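Local coordinates for protein alanine dehydrogenase/pyridine nucleotide transhydrogenase (Mycobacterium smegmatis str. MC2 155, PDB 3P2Y) that probably couples hydride transfer between NADH and NADP to proton pumping across the membrane, as the alpha 1 part of a pyridine nucleotide transhydrogenase, at residues A[37-42]-A[87-92]. Residues are numbered along the deposited sequence; the frame is centred on the assembly and turned at random.
Sequences RVALVP and VVVKVN
R37 lays its guanidinium group across V91: CG1 of V91 sits over the centre of one face, 3.6 Å from R37 CZ, and the two side chains cross at about a right angle. A bend at chi3 (-67°) in an otherwise extended chain turns the flat group this way. Its rim is held by polar partners, NE in a salt bridge with E35 and NH1 hydrogen-bonded to Q152, so the methyl meets a plane whose rotation is largely fixed. The other methyl of V91, CG2, reaches the backbone, 3.8 Å from V38 C and 3.7 Å from A39 N. At A39 the two chains come nearest, the CA atoms of A39 and K90 being 4.8 Å apart. A39 CB fits directly against backbone, 3.4 Å from V89 O and a tight 3.5 Å from K90 CA, and also touches the CG2 methyls of both V89 and V91. L40 then extends the apolar surface: its CG lies 3.8 Å from V89 CG2, again with the side chains crossing nearly perpendicularly. V27 of strand 24-27 touches both L40 and V89, while helix 336-354 covers them through T348 and V347. R37 to L40 and V89 to N92 run almost antiparallel, 168° apart, yet are joined by side-chain packing rather than strand pairing; E30 instead receives the backbone N-H groups of V91 and N92. Here the loop between strand 24-27 and helix 42-50 folds over the C-terminal end of strand 87-89, a neighbour of 24-27 in the parallel sheet, as in the Rossmann-like alpha/beta N-terminal domain of the alanine dehydrogenase/PNT family.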
loop_
_atom_site.group_PDB
_atom_site.type_symbol
_atom_site.label_atom_id
_atom_site.label_comp_id
_atom_site.label_asym_id
_atom_site.label_seq_id
_atom_site.Cartn_x
_atom_site.Cartn_y
_atom_site.Cartn_z
ATOM N N ARG A 37 0.603 4.708 17.884
ATOM C CA ARG A 37 0.348 6.123 18.118
ATOM C C ARG A 37 0.817 6.496 19.528
ATOM O O ARG A 37 1.034 5.616 20.400
ATOM C CB ARG A 37 -1.151 6.466 17.956
ATOM C CG ARG A 37 -1.653 6.297 16.493
ATOM C CD ARG A 37 -3.180 6.375 16.406
ATOM N NE ARG A 37 -3.783 5.237 17.085
ATOM C CZ ARG A 37 -5.084 5.104 17.314
ATOM N NH1 ARG A 37 -5.931 6.064 16.916
ATOM N NH2 ARG A 37 -5.544 4.025 17.963
ATOM N N VAL A 38 0.947 7.801 19.719
ATOM C CA VAL A 38 1.300 8.420 21.014
ATOM C C VAL A 38 0.441 9.681 21.145
ATOM O O VAL A 38 0.161 10.346 20.159
ATOM C CB VAL A 38 2.846 8.767 21.040
ATOM C CG1 VAL A 38 3.235 9.739 19.912
ATOM C CG2 VAL A 38 3.256 9.338 22.422
ATOM N N ALA A 39 -0.022 10.011 22.360
ATOM C CA ALA A 39 -1.074 11.048 22.476
ATOM C C ALA A 39 -0.587 12.454 22.145
ATOM O O ALA A 39 -1.365 13.241 21.646
ATOM C CB ALA A 39 -1.736 11.035 23.867
ATOM N N LEU A 40 0.680 12.761 22.437
ATOM C CA LEU A 40 1.258 14.025 21.982
ATOM C C LEU A 40 2.520 13.743 21.184
ATOM O O LEU A 40 3.301 12.861 21.551
ATOM C CB LEU A 40 1.620 14.937 23.172
ATOM C CG LEU A 40 0.496 15.369 24.120
ATOM C CD1 LEU A 40 1.099 16.302 25.180
ATOM C CD2 LEU A 40 -0.665 16.078 23.339
ATOM N N VAL A 41 2.707 14.498 20.090
ATOM C CA VAL A 41 3.927 14.431 19.296
ATOM C C VAL A 41 4.824 15.594 19.700
ATOM O O VAL A 41 4.334 16.595 20.241
ATOM C CB VAL A 41 3.629 14.525 17.749
ATOM C CG1 VAL A 41 2.807 13.294 17.298
ATOM C CG2 VAL A 41 2.912 15.829 17.393
ATOM N N PRO A 42 6.127 15.494 19.411
ATOM C CA PRO A 42 7.055 16.546 19.843
ATOM C C PRO A 42 6.659 17.973 19.438
ATOM O O PRO A 42 6.795 18.889 20.249
ATOM C CB PRO A 42 8.385 16.113 19.197
ATOM C CG PRO A 42 8.286 14.573 19.252
ATOM C CD PRO A 42 6.845 14.387 18.745
ATOM N N VAL A 87 -2.590 16.016 34.607
ATOM C CA VAL A 87 -3.427 15.652 33.467
ATOM C C VAL A 87 -2.672 14.586 32.709
ATOM O O VAL A 87 -1.531 14.822 32.309
ATOM C CB VAL A 87 -3.648 16.832 32.484
ATOM C CG1 VAL A 87 -4.543 16.401 31.302
ATOM C CG2 VAL A 87 -4.270 18.077 33.195
ATOM N N VAL A 88 -3.276 13.416 32.545
ATOM C CA VAL A 88 -2.640 12.347 31.744
ATOM C C VAL A 88 -3.407 12.294 30.440
ATOM O O VAL A 88 -4.647 12.226 30.444
ATOM C CB VAL A 88 -2.721 10.984 32.464
ATOM C CG1 VAL A 88 -2.219 9.823 31.560
ATOM C CG2 VAL A 88 -1.918 11.045 33.794
ATOM N N VAL A 89 -2.681 12.352 29.316
ATOM C CA VAL A 89 -3.315 12.290 28.003
ATOM C C VAL A 89 -2.808 11.044 27.308
ATOM O O VAL A 89 -1.608 10.811 27.277
ATOM C CB VAL A 89 -3.050 13.557 27.124
ATOM C CG1 VAL A 89 -3.654 14.808 27.800
ATOM C CG2 VAL A 89 -1.559 13.775 26.829
ATOM N N LYS A 90 -3.716 10.215 26.820
ATOM C CA LYS A 90 -3.261 8.964 26.178
ATOM C C LYS A 90 -4.185 8.654 25.023
ATOM O O LYS A 90 -5.149 9.378 24.811
ATOM C CB LYS A 90 -3.212 7.810 27.209
ATOM C CG LYS A 90 -4.576 7.170 27.570
ATOM C CD LYS A 90 -4.410 6.090 28.712
ATOM C CE LYS A 90 -3.350 4.999 28.364
ATOM N NZ LYS A 90 -3.481 4.393 26.953
ATOM N N VAL A 91 -3.904 7.580 24.287
ATOM C CA VAL A 91 -4.720 7.206 23.139
ATOM C C VAL A 91 -5.786 6.187 23.556
ATOM O O VAL A 91 -6.971 6.527 23.603
ATOM C CB VAL A 91 -3.849 6.631 21.979
ATOM C CG1 VAL A 91 -4.748 6.314 20.710
ATOM C CG2 VAL A 91 -2.749 7.610 21.600
ATOM N N ASN A 92 -5.381 4.939 23.817
ATOM C CA ASN A 92 -6.351 3.868 24.118
ATOM C C ASN A 92 -6.828 3.851 25.568
ATOM O O ASN A 92 -6.177 4.434 26.435
ATOM C CB ASN A 92 -5.749 2.496 23.774
ATOM C CG ASN A 92 -5.449 2.365 22.296
ATOM O OD1 ASN A 92 -4.344 1.965 21.878
ATOM N ND2 ASN A 92 -6.427 2.696 21.496
#